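Local coordinates for protein aminopeptidase YwaD (Bacillus subtilis, PDB 6HC6) that removes N-terminal amino acids, notably arginine, lysine and leucine, from peptides as a secreted zinc aminopeptidase of the M28 family that binds two zinc ions, at residues E40-K44 with G419-A424; M324-W329 with E395-Y400; E334-L340 with S362-G368. One frame throughout, in Å; residues are numbered along the deposited sequence. Where two conformers were deposited one is given.

In the fold
The three contacts nest along the chain: 334-340 with 362-368 (contact 3) lies inside the loop closed by contact 2, which itself lies inside the loop closed by contact 1. Their centres are about 21 Å (1 and 2), 19 Å (1 and 3) and 15 Å (2 and 3) apart. Contact 3 forms one margin of the eight-stranded mixed sheet, contact 2 gathers loops that follow strands 316-322 and 382-389 beside the zinc site, and contact 1 fastens the N-terminal segment to helix 412-430. Contacts 1 and 3 meet through that helix, Leu421 packing on Leu335 and Leu363, while contact 2 touches neither and stands apart beside the zinc ions.

Contact 1 (E40-K44 with G419-A424); sequences ELPFK and GDLVTA. With ACT (acetate ion), chain F.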
ATOM      1  N   GLU A  40      14.599 -13.168 -26.243  1.00 70.92           N
ATOM      2  CA  GLU A  40      13.656 -12.068 -26.422  1.00 59.09           C
ATOM      3  C   GLU A  40      12.514 -12.164 -25.417  1.00 54.65           C
ATOM      4  O   GLU A  40      11.859 -13.205 -25.296  1.00 57.43           O
ATOM      5  CB  GLU A  40      13.102 -12.041 -27.844  1.00 59.06           C
ATOM      6  CG  GLU A  40      12.492 -10.708 -28.230  1.00 56.80           C
ATOM      7  CD  GLU A  40      11.236 -10.869 -29.053  1.00 67.91           C
ATOM      8  OE1 GLU A  40      10.326 -11.597 -28.600  1.00 68.71           O
ATOM      9  OE2 GLU A  40      11.161 -10.280 -30.154  1.00 71.12           O
ATOM     10  N   LEU A  41      12.273 -11.062 -24.711  1.00 41.26           N
ATOM     11  CA  LEU A  41      11.266 -10.988 -23.655  1.00 31.21           C
ATOM     12  C   LEU A  41      10.302  -9.868 -24.019  1.00 28.84           C
ATOM     13  O   LEU A  41      10.516  -8.706 -23.643  1.00 32.86           O
ATOM     14  CB  LEU A  41      11.917 -10.755 -22.297  1.00 33.41           C
ATOM     15  CG  LEU A  41      13.074 -11.696 -21.969  1.00 41.24           C
ATOM     16  CD1 LEU A  41      13.901 -11.182 -20.796  1.00 39.26           C
ATOM     17  CD2 LEU A  41      12.512 -13.076 -21.693  1.00 45.82           C
ATOM     18  N   PRO A  42       9.224 -10.175 -24.760  1.00 38.16           N
ATOM     19  CA  PRO A  42       8.327  -9.137 -25.328  1.00 27.93           C
ATOM     20  C   PRO A  42       7.330  -8.576 -24.321  1.00 27.58           C
ATOM     21  O   PRO A  42       6.112  -8.752 -24.427  1.00 27.86           O
ATOM     22  CB  PRO A  42       7.642  -9.891 -26.475  1.00 29.14           C
ATOM     23  CG  PRO A  42       7.608 -11.314 -26.019  1.00 38.11           C
ATOM     24  CD  PRO A  42       8.883 -11.532 -25.232  1.00 38.45           C
ATOM     25  N   PHE A  43       7.844  -7.888 -23.304  1.00 25.04           N
ATOM     26  CA  PHE A  43       6.975  -7.151 -22.393  1.00 22.81           C
ATOM     27  C   PHE A  43       6.281  -6.029 -23.162  1.00 28.07           C
ATOM     28  O   PHE A  43       6.935  -5.252 -23.860  1.00 28.39           O
ATOM     29  CB  PHE A  43       7.782  -6.581 -21.219  1.00 22.27           C
ATOM     30  CG  PHE A  43       6.934  -5.899 -20.176  1.00 23.43           C
ATOM     31  CD1 PHE A  43       6.487  -4.589 -20.363  1.00 26.04           C
ATOM     32  CD2 PHE A  43       6.574  -6.560 -19.009  1.00 20.81           C
ATOM     33  CE1 PHE A  43       5.693  -3.965 -19.412  1.00 24.74           C
ATOM     34  CE2 PHE A  43       5.790  -5.941 -18.053  1.00 20.49           C
ATOM     35  CZ  PHE A  43       5.343  -4.647 -18.248  1.00 29.48           C
ATOM     36  N   LYS A  44       4.957  -5.947 -23.048  1.00 24.43           N
ATOM     37  CA  LYS A  44       4.193  -4.937 -23.780  1.00 26.83           C
ATOM     38  C   LYS A  44       3.405  -4.085 -22.793  1.00 28.51           C
ATOM     39  O   LYS A  44       2.437  -4.556 -22.178  1.00 26.26           O
ATOM     40  CB  LYS A  44       3.278  -5.584 -24.812  1.00 33.63           C
ATOM     41  CG  LYS A  44       4.061  -6.297 -25.907  1.00 35.80           C
ATOM     42  CD  LYS A  44       3.155  -6.904 -26.936  1.00 36.52           C
ATOM     43  CE  LYS A  44       3.923  -7.861 -27.839  1.00 35.44           C
ATOM     44  NZ  LYS A  44       3.056  -8.346 -28.939  1.00 43.08           N
ATOM     45  N   GLY A 419       8.849  -2.328 -16.796  1.00 26.85           N
ATOM     46  CA  GLY A 419       8.570  -3.710 -17.161  1.00 24.42           C
ATOM     47  C   GLY A 419       9.760  -4.406 -17.797  1.00 26.76           C
ATOM     48  O   GLY A 419      10.081  -5.551 -17.457  1.00 27.75           O
ATOM     49  N   ASP A 420      10.430  -3.728 -18.731  1.00 25.38           N
ATOM     50  CA  ASP A 420      11.597  -4.331 -19.373  1.00 27.84           C
ATOM     51  C   ASP A 420      12.719  -4.570 -18.368  1.00 29.31           C
ATOM     52  O   ASP A 420      13.396  -5.605 -18.417  1.00 27.32           O
ATOM     53  CB  ASP A 420      12.087  -3.458 -20.526  1.00 32.78           C
ATOM     54  CG  ASP A 420      11.205  -3.570 -21.756  1.00 38.32           C
ATOM     55  OD1 ASP A 420      10.615  -4.655 -21.965  1.00 34.87           O
ATOM     56  OD2 ASP A 420      11.106  -2.581 -22.516  1.00 35.47           O
ATOM     57  N   LEU A 421      12.911  -3.642 -17.427  1.00 26.36           N
ATOM     58  CA  LEU A 421      13.999  -3.802 -16.463  1.00 25.98           C
ATOM     59  C   LEU A 421      13.726  -4.962 -15.510  1.00 24.18           C
ATOM     60  O   LEU A 421      14.584  -5.831 -15.317  1.00 26.32           O
ATOM     61  CB  LEU A 421      14.216  -2.498 -15.683  1.00 27.05           C
ATOM     62  CG  LEU A 421      15.349  -2.419 -14.650  1.00 24.48           C
ATOM     63  CD1 LEU A 421      14.991  -3.082 -13.297  1.00 28.29           C
ATOM     64  CD2 LEU A 421      16.640  -3.007 -15.210  1.00 26.11           C
ATOM     65  N   VAL A 422      12.552  -4.981 -14.877  1.00 23.99           N
ATOM     66  CA  VAL A 422      12.288  -6.027 -13.892  0.58 25.01           C
ATOM     67  C   VAL A 422      12.097  -7.376 -14.575  1.00 28.95           C
ATOM     68  O   VAL A 422      12.444  -8.426 -14.007  1.00 23.34           O
ATOM     69  CB  VAL A 422      11.076  -5.655 -13.016  0.58 22.90           C
ATOM     70  CG1 VAL A 422      10.922  -6.657 -11.885  0.58 20.40           C
ATOM     71  CG2 VAL A 422      11.223  -4.232 -12.461  0.58 23.19           C
ATOM     72  N   THR A 423      11.562  -7.388 -15.803  1.00 21.17           N
ATOM     73  CA  THR A 423      11.457  -8.664 -16.516  1.00 24.68           C
ATOM     74  C   THR A 423      12.838  -9.241 -16.797  1.00 27.97           C
ATOM     75  O   THR A 423      13.064 -10.448 -16.637  1.00 27.89           O
ATOM     76  CB  THR A 423      10.669  -8.495 -17.818  1.00 26.93           C
ATOM     77  OG1 THR A 423       9.311  -8.159 -17.508  1.00 22.23           O
ATOM     78  CG2 THR A 423      10.675  -9.789 -18.623  1.00 26.89           C
ATOM     79  N   ALA A 424      13.782  -8.390 -17.201  1.00 31.02           N
ATOM     80  CA  ALA A 424      15.135  -8.867 -17.441  1.00 33.18           C
ATOM     81  C   ALA A 424      15.806  -9.286 -16.143  1.00 25.28           C
ATOM     82  O   ALA A 424      16.615 -10.220 -16.137  1.00 28.33           O
ATOM     83  CB  ALA A 424      15.962  -7.794 -18.148  1.00 27.10           C
TER
HETATM   84  C   ACT F 503      -0.663  -8.493 -29.170  1.00 60.27           C
HETATM   85  O   ACT F 503       0.343  -7.875 -29.621  1.00 61.64           O
HETATM   86  OXT ACT F 503      -1.420  -8.169 -28.213  1.00 59.27           O
HETATM   87  CH3 ACT F 503      -1.012  -9.835 -29.911  1.00 56.28           C
HETATM   88  O   HOH W   1      11.289  -7.291 -21.474  1.00 35.04           O
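Phe43 lays the face of its ring over Gly419, whose CA stands 3.5 Å from the ring centroid and only 12° off the normal, a CH-pi contact. Glycine suits this turn of the helix because a CB would run into the ring. With CG of Phe43 turned opposite its own backbone N (chi1 -175°), the ring reaches in from the loop to lie flat on the helix. The rim atom Phe43 CD2 also comes 3.5 Å from Thr423 OG1. That hydroxyl is already engaged within the helix, donating to Gly419 O at 2.7 Å, while Thr423 N reaches the same oxygen from the other face of its plane. Thr423 thereby spends its polar branch on its own helix and offers the methyl CG2 to Leu41 CB, 4.0 Å away. Polar coupling is indirect: one water donates to Leu41 O (2.7 Å) and to Asp420 OD1 (2.8 Å), while Asp420 OD2 is held by Gln416. Phe43 further packs against Val269 of helix 260-277, so the segment leading into helix 45-59 is bound to helices 260-277 and 412-430, and the latter rests on strand 382-389 through Leu421 and Val422.

Contact 2 (M324-W329 with E395-Y400); sequences MVGTSW and EVEPWY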
ATOM      1  N   MET A 324       4.246   1.037  -7.674  1.00 16.02           N
ATOM      2  CA  MET A 324       4.319   2.378  -8.245  1.00 15.42           C
ATOM      3  C   MET A 324       5.353   2.445  -9.357  1.00 20.44           C
ATOM      4  O   MET A 324       6.337   3.072  -9.223  1.00 21.47           O
ATOM      5  CB  MET A 324       4.508   3.443  -7.163  1.00 16.38           C
ATOM      6  CG  MET A 324       3.267   3.686  -6.353  1.00 19.47           C
ATOM      7  SD  MET A 324       3.382   4.742  -4.911  1.00 22.10           S
ATOM      8  CE  MET A 324       3.832   6.282  -5.682  1.00 50.49           C
ATOM      9  N   VAL A 325       5.014   1.817 -10.448  1.00 17.73           N
ATOM     10  CA  VAL A 325       5.985   1.698 -11.520  1.00 17.56           C
ATOM     11  C   VAL A 325       5.471   2.301 -12.825  1.00 22.04           C
ATOM     12  O   VAL A 325       5.986   1.989 -13.880  1.00 20.68           O
ATOM     13  CB  VAL A 325       6.399   0.226 -11.722  1.00 18.93           C
ATOM     14  CG1 VAL A 325       7.274  -0.240 -10.559  1.00 19.88           C
ATOM     15  CG2 VAL A 325       5.164  -0.664 -11.880  1.00 18.27           C
ATOM     16  N   GLY A 326       4.478   3.187 -12.770  1.00 19.32           N
ATOM     17  CA  GLY A 326       3.996   3.748 -14.019  1.00 22.42           C
ATOM     18  C   GLY A 326       3.635   5.221 -14.063  1.00 22.19           C
ATOM     19  O   GLY A 326       2.916   5.638 -14.978  1.00 23.29           O
ATOM     20  N   THR A 327       4.113   6.037 -13.128  1.00 21.84           N
ATOM     21  CA  THR A 327       3.629   7.413 -13.104  1.00 22.30           C
ATOM     22  C   THR A 327       4.097   8.160 -14.344  1.00 25.96           C
ATOM     23  O   THR A 327       5.186   7.908 -14.870  1.00 24.90           O
ATOM     24  CB  THR A 327       4.090   8.156 -11.852  1.00 26.10           C
ATOM     25  OG1 THR A 327       3.455   9.439 -11.821  1.00 23.73           O
ATOM     26  CG2 THR A 327       5.595   8.379 -11.873  1.00 25.18           C
ATOM     27  N   SER A 328       3.234   9.049 -14.840  1.00 22.68           N
ATOM     28  CA  SER A 328       3.610   9.977 -15.900  1.00 24.62           C
ATOM     29  C   SER A 328       4.316  11.208 -15.362  1.00 29.12           C
ATOM     30  O   SER A 328       4.814  12.009 -16.166  1.00 28.41           O
ATOM     31  CB  SER A 328       2.383  10.453 -16.681  1.00 26.93           C
ATOM     32  OG  SER A 328       1.488  11.137 -15.819  1.00 28.73           O
ATOM     33  N   TRP A 329       4.361  11.379 -14.037  1.00 26.32           N
ATOM     34  CA  TRP A 329       4.956  12.570 -13.435  1.00 29.63           C
ATOM     35  C   TRP A 329       6.344  12.794 -14.002  1.00 29.45           C
ATOM     36  O   TRP A 329       7.222  11.943 -13.864  1.00 28.35           O
ATOM     37  CB  TRP A 329       5.026  12.415 -11.913  1.00 31.21           C
ATOM     38  CG  TRP A 329       5.424  13.686 -11.178  1.00 30.08           C
ATOM     39  CD1 TRP A 329       4.928  14.945 -11.379  1.00 37.45           C
ATOM     40  CD2 TRP A 329       6.394  13.802 -10.129  1.00 32.21           C
ATOM     41  NE1 TRP A 329       5.529  15.835 -10.516  1.00 36.92           N
ATOM     42  CE2 TRP A 329       6.431  15.156  -9.739  1.00 33.59           C
ATOM     43  CE3 TRP A 329       7.222  12.887  -9.470  1.00 32.74           C
ATOM     44  CZ2 TRP A 329       7.277  15.621  -8.731  1.00 35.10           C
ATOM     45  CZ3 TRP A 329       8.072  13.354  -8.470  1.00 36.02           C
ATOM     46  CH2 TRP A 329       8.083  14.706  -8.106  1.00 32.08           C
ATOM     47  N   GLU A 395      11.472  11.538  -4.290  1.00 34.79           N
ATOM     48  CA  GLU A 395      10.054  11.777  -4.037  1.00 32.53           C
ATOM     49  C   GLU A 395       9.187  11.168  -5.131  1.00 37.25           C
ATOM     50  O   GLU A 395       9.618  10.981  -6.273  1.00 29.41           O
ATOM     51  CB  GLU A 395       9.767  13.273  -3.931  1.00 33.44           C
ATOM     52  CG  GLU A 395      10.071  13.852  -2.562  1.00 42.08           C
ATOM     53  CD  GLU A 395      10.013  15.363  -2.550  1.00 58.38           C
ATOM     54  OE1 GLU A 395       9.382  15.926  -1.628  1.00 61.58           O
ATOM     55  OE2 GLU A 395      10.606  15.983  -3.462  1.00 61.15           O
ATOM     56  N   VAL A 396       7.946  10.848  -4.764  1.00 31.49           N
ATOM     57  CA  VAL A 396       6.984  10.318  -5.718  1.00 28.49           C
ATOM     58  C   VAL A 396       6.057  11.436  -6.178  1.00 31.43           C
ATOM     59  O   VAL A 396       6.182  12.588  -5.748  1.00 34.39           O
ATOM     60  CB  VAL A 396       6.190   9.147  -5.109  1.00 28.78           C
ATOM     61  CG1 VAL A 396       7.110   7.976  -4.856  1.00 29.52           C
ATOM     62  CG2 VAL A 396       5.509   9.575  -3.821  1.00 30.44           C
ATOM     63  N   GLU A 397       5.117  11.094  -7.054  1.00 27.17           N
ATOM     64  CA  GLU A 397       4.269  12.084  -7.679  1.00 26.80           C
ATOM     65  C   GLU A 397       3.350  12.730  -6.647  1.00 29.00           C
ATOM     66  O   GLU A 397       3.054  12.139  -5.601  1.00 27.02           O
ATOM     67  CB  GLU A 397       3.437  11.439  -8.785  1.00 26.38           C
ATOM     68  CG  GLU A 397       2.442  10.406  -8.282  1.00 25.93           C
ATOM     69  CD  GLU A 397       3.013   9.001  -8.240  1.00 32.50           C
ATOM     70  OE1 GLU A 397       2.204   8.047  -8.219  1.00 27.39           O
ATOM     71  OE2 GLU A 397       4.261   8.841  -8.220  1.00 29.41           O
ATOM     72  N   PRO A 398       2.890  13.957  -6.917  1.00 26.71           N
ATOM     73  CA  PRO A 398       1.956  14.614  -5.994  1.00 29.89           C
ATOM     74  C   PRO A 398       0.589  13.953  -5.950  1.00 30.25           C
ATOM     75  O   PRO A 398      -0.192  14.245  -5.037  1.00 31.25           O
ATOM     76  CB  PRO A 398       1.865  16.043  -6.544  1.00 37.36           C
ATOM     77  CG  PRO A 398       2.258  15.927  -7.981  1.00 39.58           C
ATOM     78  CD  PRO A 398       3.306  14.853  -8.015  1.00 31.00           C
ATOM     79  N   TRP A 399       0.288  13.063  -6.889  1.00 24.43           N
ATOM     80  CA  TRP A 399      -1.041  12.473  -6.988  1.00 28.44           C
ATOM     81  C   TRP A 399      -1.221  11.260  -6.087  1.00 28.26           C
ATOM     82  O   TRP A 399      -2.352  10.788  -5.923  1.00 25.49           O
ATOM     83  CB  TRP A 399      -1.309  12.105  -8.449  1.00 32.25           C
ATOM     84  CG  TRP A 399      -0.975  13.256  -9.357  1.00 34.66           C
ATOM     85  CD1 TRP A 399      -1.437  14.540  -9.254  1.00 40.10           C
ATOM     86  CD2 TRP A 399      -0.093  13.239 -10.483  1.00 39.07           C
ATOM     87  NE1 TRP A 399      -0.905  15.318 -10.254  1.00 45.47           N
ATOM     88  CE2 TRP A 399      -0.076  14.543 -11.021  1.00 42.60           C
ATOM     89  CE3 TRP A 399       0.678  12.250 -11.095  1.00 33.03           C
ATOM     90  CZ2 TRP A 399       0.682  14.876 -12.140  1.00 45.68           C
ATOM     91  CZ3 TRP A 399       1.424  12.582 -12.199  1.00 36.45           C
ATOM     92  CH2 TRP A 399       1.424  13.882 -12.714  1.00 45.20           C
ATOM     93  N   TYR A 400      -0.133  10.766  -5.500  1.00 25.47           N
ATOM     94  CA  TYR A 400      -0.142   9.590  -4.641  1.00 24.21           C
ATOM     95  C   TYR A 400      -1.182   9.727  -3.532  1.00 24.22           C
ATOM     96  O   TYR A 400      -1.265  10.765  -2.861  1.00 23.42           O
ATOM     97  CB  TYR A 400       1.280   9.436  -4.076  1.00 30.97           C
ATOM     98  CG  TYR A 400       1.486   8.592  -2.847  1.00 26.04           C
ATOM     99  CD1 TYR A 400       1.656   7.218  -2.942  1.00 22.94           C
ATOM    100  CD2 TYR A 400       1.581   9.184  -1.590  1.00 32.98           C
ATOM    101  CE1 TYR A 400       1.886   6.455  -1.816  1.00 26.88           C
ATOM    102  CE2 TYR A 400       1.803   8.426  -0.457  1.00 31.75           C
ATOM    103  CZ  TYR A 400       1.955   7.060  -0.578  1.00 30.05           C
ATOM    104  OH  TYR A 400       2.177   6.281   0.535  1.00 28.64           O
TER
HETATM  105  O   HOH W   2       1.020   8.808 -11.050  1.00 22.23           O
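Thr327 OG1, which lies 3.6 Å from Glu397 CD, is gripped by two polar partners: a water 2.6 Å from Thr327 OG1, and the backbone N of Trp329, which donates to it almost straight (165°) in an ST turn. The same water reaches Glu397 OE1 weakly, an oxygen that is bonded more firmly by Asn261. Thr327 OG1 also lies at the edge of the Trp399 ring, near the ring plane.

Trp329 lies with one indole face on the opposing backbone. Pro398 CD sits over the five-membered ring, 3.5 Å from its centroid, and Glu397 CA over the six-membered ring; proline suits its place because its ring CD offers C-H groups to the indole face. CG anti to the backbone N (chi1 -171°) swings the indole across to them. Its edge also points at the face of Trp399, with planes at 79°, a T-shaped pair. Replacing the indole by an alanine is likely to open a gap over Pro398 CD and Glu397 CA and to take the aromatic edge from the Trp399 face.

Met324 bends at its last torsion, carrying CE to 3.8 Å from Val396 CB, while SD lies 3.6 Å from Tyr400 CD1 in an oblique Met-aromatic contact. Tyr400 OH bonds to the zinc ligand Glu452. Met324 directly follows the ligand Asp323 and Tyr400 directly precedes the ligand His401, so the Tyr400 end of the contact borders the two-zinc centre of an M28 aminopeptidase.

Contact 3 (E334-L340 with S362-G368); sequences ELYVNTL and SLSLTQG
A first torsion of -169° sets CG of Glu334 opposite its backbone N, and a bend at chi2 (79°) then curls the carboxylate back to the neighbouring strand, where Ser364 OG donates to Glu334 OE1 at 2.5 Å on the anti side of the carboxylate. Ser364 holds its hydroxyl beside its own backbone N to meet it, and a small side chain suits the spot because Tyr336 CE1 also packs on Ser364 CB. Glu334 OE2 accepts a hydrogen bond from a water that also lies near Ser362 OG.

At the other end Gln367 sends NE2 to Leu340 O at 2.8 Å. The oxygen lies in the plane of the Gln367 amide, yet NE2 stands above the carbonyl plane of Leu340.

Between these ends the strands run parallel in register, Leu335 beside Leu363 through Thr339 beside Gln367. Val337 N to Ser364 O (2.7 Å) and Thr366 N to Val337 O (3.0 Å) are typical of the backbone bonds that join them. On one face lie Leu335, Val337, Leu363 and Leu365, with Val337 CG2 3.8 Å from Leu363 CD1; branched apolar side chains fit here, where Trp348 of helix 346-358 lies against Val337, Leu363 and Leu365. Tyr336, Ser364 and Thr366 occupy the other face, Tyr336 CD1 meeting Thr366 CG2, while Thr366 OG1 bonds to Glu394.

This is a beta-alpha-beta unit at the sheet's margin, strand 363-367 being outermost. Backbone bonds set the register, Val337, Leu363 and Leu365 pack against helix 346-358, and side-chain bonds from Ser364 and Gln367 add to the pairing near both ends.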
ATOM      1  N   GLU A 334      13.838   8.302 -12.212  1.00 28.83           N
ATOM      2  CA  GLU A 334      14.772   7.330 -11.657  1.00 29.06           C
ATOM      3  C   GLU A 334      14.001   6.128 -11.136  1.00 27.92           C
ATOM      4  O   GLU A 334      13.004   6.289 -10.429  1.00 25.00           O
ATOM      5  CB  GLU A 334      15.598   7.959 -10.531  1.00 33.95           C
ATOM      6  CG  GLU A 334      16.774   7.126 -10.058  1.00 30.50           C
ATOM      7  CD  GLU A 334      17.984   7.213 -10.993  1.00 43.24           C
ATOM      8  OE1 GLU A 334      19.001   6.536 -10.718  1.00 41.82           O
ATOM      9  OE2 GLU A 334      17.930   7.962 -11.988  1.00 41.03           O
ATOM     10  N   LEU A 335      14.449   4.923 -11.485  1.00 27.62           N
ATOM     11  CA  LEU A 335      13.815   3.705 -10.997  1.00 27.46           C
ATOM     12  C   LEU A 335      14.604   3.237  -9.784  1.00 23.67           C
ATOM     13  O   LEU A 335      15.766   2.844  -9.904  1.00 26.42           O
ATOM     14  CB  LEU A 335      13.745   2.630 -12.082  1.00 25.62           C
ATOM     15  CG  LEU A 335      12.996   1.363 -11.657  1.00 22.29           C
ATOM     16  CD1 LEU A 335      11.510   1.641 -11.375  1.00 25.42           C
ATOM     17  CD2 LEU A 335      13.148   0.265 -12.706  1.00 22.68           C
ATOM     18  N   TYR A 336      13.973   3.286  -8.615  1.00 26.37           N
ATOM     19  CA  TYR A 336      14.615   2.910  -7.366  1.00 22.67           C
ATOM     20  C   TYR A 336      14.365   1.450  -7.033  1.00 25.16           C
ATOM     21  O   TYR A 336      13.276   0.923  -7.273  1.00 23.30           O
ATOM     22  CB  TYR A 336      14.108   3.785  -6.222  1.00 22.44           C
ATOM     23  CG  TYR A 336      14.685   5.164  -6.314  1.00 24.07           C
ATOM     24  CD1 TYR A 336      15.996   5.415  -5.916  1.00 25.73           C
ATOM     25  CD2 TYR A 336      13.950   6.205  -6.855  1.00 24.18           C
ATOM     26  CE1 TYR A 336      16.546   6.691  -6.018  1.00 34.54           C
ATOM     27  CE2 TYR A 336      14.493   7.477  -6.970  1.00 29.18           C
ATOM     28  CZ  TYR A 336      15.783   7.713  -6.545  1.00 32.18           C
ATOM     29  OH  TYR A 336      16.322   8.975  -6.664  1.00 31.54           O
ATOM     30  N   VAL A 337      15.393   0.813  -6.478  1.00 23.39           N
ATOM     31  CA  VAL A 337      15.332  -0.531  -5.916  1.00 21.42           C
ATOM     32  C   VAL A 337      15.482  -0.362  -4.408  1.00 28.19           C
ATOM     33  O   VAL A 337      16.587  -0.123  -3.900  1.00 27.79           O
ATOM     34  CB  VAL A 337      16.421  -1.441  -6.495  1.00 25.34           C
ATOM     35  CG1 VAL A 337      16.332  -2.834  -5.889  1.00 30.63           C
ATOM     36  CG2 VAL A 337      16.303  -1.520  -7.997  1.00 28.11           C
ATOM     37  N   ASN A 338      14.371  -0.457  -3.687  1.00 25.97           N
ATOM     38  CA  ASN A 338      14.341  -0.212  -2.250  1.00 22.62           C
ATOM     39  C   ASN A 338      14.559  -1.515  -1.489  1.00 24.90           C
ATOM     40  O   ASN A 338      13.762  -2.445  -1.619  1.00 23.40           O
ATOM     41  CB  ASN A 338      12.991   0.393  -1.843  1.00 21.39           C
ATOM     42  CG  ASN A 338      12.864   1.853  -2.237  1.00 27.23           C
ATOM     43  OD1 ASN A 338      12.973   2.743  -1.402  1.00 40.94           O
ATOM     44  ND2 ASN A 338      12.669   2.101  -3.517  1.00 35.30           N
ATOM     45  N   THR A 339      15.608  -1.577  -0.669  1.00 26.74           N
ATOM     46  CA  THR A 339      15.746  -2.664   0.288  1.00 26.34           C
ATOM     47  C   THR A 339      15.579  -2.115   1.699  1.00 28.12           C
ATOM     48  O   THR A 339      15.843  -0.937   1.958  1.00 28.15           O
ATOM     49  CB  THR A 339      17.094  -3.388   0.145  1.00 25.06           C
ATOM     50  OG1 THR A 339      18.161  -2.501   0.494  1.00 28.16           O
ATOM     51  CG2 THR A 339      17.283  -3.849  -1.284  1.00 24.21           C
ATOM     52  N   LEU A 340      15.088  -2.967   2.608  1.00 24.25           N
ATOM     53  CA  LEU A 340      14.708  -2.470   3.928  1.00 22.04           C
ATOM     54  C   LEU A 340      15.911  -1.922   4.695  1.00 28.78           C
ATOM     55  O   LEU A 340      15.759  -1.022   5.529  1.00 34.32           O
ATOM     56  CB  LEU A 340      14.009  -3.576   4.719  1.00 25.95           C
ATOM     57  CG  LEU A 340      13.455  -3.231   6.099  1.00 34.55           C
ATOM     58  CD1 LEU A 340      12.311  -2.215   5.981  1.00 30.30           C
ATOM     59  CD2 LEU A 340      13.012  -4.496   6.844  1.00 28.07           C
ATOM     60  N   SER A 362      19.509   4.689 -15.134  1.00 35.58           N
ATOM     61  CA  SER A 362      18.787   5.403 -14.083  1.00 32.81           C
ATOM     62  C   SER A 362      18.202   4.455 -13.038  1.00 31.30           C
ATOM     63  O   SER A 362      17.096   4.668 -12.527  1.00 29.73           O
ATOM     64  CB  SER A 362      17.691   6.295 -14.673  1.00 33.22           C
ATOM     65  OG  SER A 362      18.204   7.147 -15.697  1.00 34.82           O
ATOM     66  N   LEU A 363      18.958   3.411 -12.704  1.00 30.59           N
ATOM     67  CA  LEU A 363      18.617   2.483 -11.633  1.00 28.89           C
ATOM     68  C   LEU A 363      19.433   2.837 -10.394  1.00 30.98           C
ATOM     69  O   LEU A 363      20.658   2.983 -10.474  1.00 33.73           O
ATOM     70  CB  LEU A 363      18.896   1.040 -12.065  1.00 30.44           C
ATOM     71  CG  LEU A 363      18.275  -0.070 -11.209  1.00 27.21           C
ATOM     72  CD1 LEU A 363      16.784  -0.110 -11.447  1.00 28.07           C
ATOM     73  CD2 LEU A 363      18.899  -1.423 -11.532  1.00 27.34           C
ATOM     74  N   SER A 364      18.758   2.992  -9.262  1.00 28.37           N
ATOM     75  CA  SER A 364      19.430   3.327  -8.016  1.00 34.85           C
ATOM     76  C   SER A 364      18.990   2.382  -6.908  1.00 33.83           C
ATOM     77  O   SER A 364      17.804   2.081  -6.765  1.00 32.74           O
ATOM     78  CB  SER A 364      19.149   4.785  -7.602  1.00 29.70           C
ATOM     79  OG  SER A 364      19.771   5.690  -8.495  1.00 37.35           O
ATOM     80  N   LEU A 365      19.960   1.906  -6.137  1.00 34.27           N
ATOM     81  CA  LEU A 365      19.670   1.186  -4.910  1.00 31.08           C
ATOM     82  C   LEU A 365      19.478   2.188  -3.781  1.00 33.67           C
ATOM     83  O   LEU A 365      20.235   3.154  -3.658  1.00 34.57           O
ATOM     84  CB  LEU A 365      20.813   0.226  -4.569  1.00 31.12           C
ATOM     85  CG  LEU A 365      20.746  -0.519  -3.234  1.00 33.93           C
ATOM     86  CD1 LEU A 365      19.623  -1.536  -3.249  1.00 27.95           C
ATOM     87  CD2 LEU A 365      22.077  -1.206  -2.933  1.00 33.00           C
ATOM     88  N   THR A 366      18.474   1.952  -2.941  1.00 27.30           N
ATOM     89  CA  THR A 366      18.253   2.848  -1.821  1.00 30.37           C
ATOM     90  C   THR A 366      17.531   2.093  -0.711  1.00 34.82           C
ATOM     91  O   THR A 366      17.118   0.944  -0.881  1.00 27.02           O
ATOM     92  CB  THR A 366      17.472   4.076  -2.276  1.00 33.15           C
ATOM     93  OG1 THR A 366      17.512   5.070  -1.249  1.00 38.65           O
ATOM     94  CG2 THR A 366      16.016   3.679  -2.594  1.00 29.16           C
ATOM     95  N   GLN A 367      17.413   2.734   0.445  1.00 30.19           N
ATOM     96  CA  GLN A 367      16.660   2.156   1.550  1.00 29.32           C
ATOM     97  C   GLN A 367      15.193   2.546   1.431  1.00 31.42           C
ATOM     98  O   GLN A 367      14.863   3.690   1.105  1.00 27.05           O
ATOM     99  CB  GLN A 367      17.224   2.617   2.899  1.00 31.83           C
ATOM    100  CG  GLN A 367      16.663   1.863   4.117  1.00 37.01           C
ATOM    101  CD  GLN A 367      15.281   2.352   4.543  1.00 42.50           C
ATOM    102  OE1 GLN A 367      14.932   3.518   4.340  1.00 45.10           O
ATOM    103  NE2 GLN A 367      14.488   1.457   5.130  1.00 36.87           N
ATOM    104  N   GLY A 368      14.312   1.591   1.710  1.00 27.11           N
ATOM    105  CA  GLY A 368      12.902   1.902   1.795  1.00 23.88           C
ATOM    106  C   GLY A 368      12.112   0.688   2.220  1.00 27.51           C
ATOM    107  O   GLY A 368      12.470  -0.443   1.869  1.00 21.96           O
TER
HETATM  108  O   HOH W   3      19.524   9.361 -13.917  1.00 46.22           O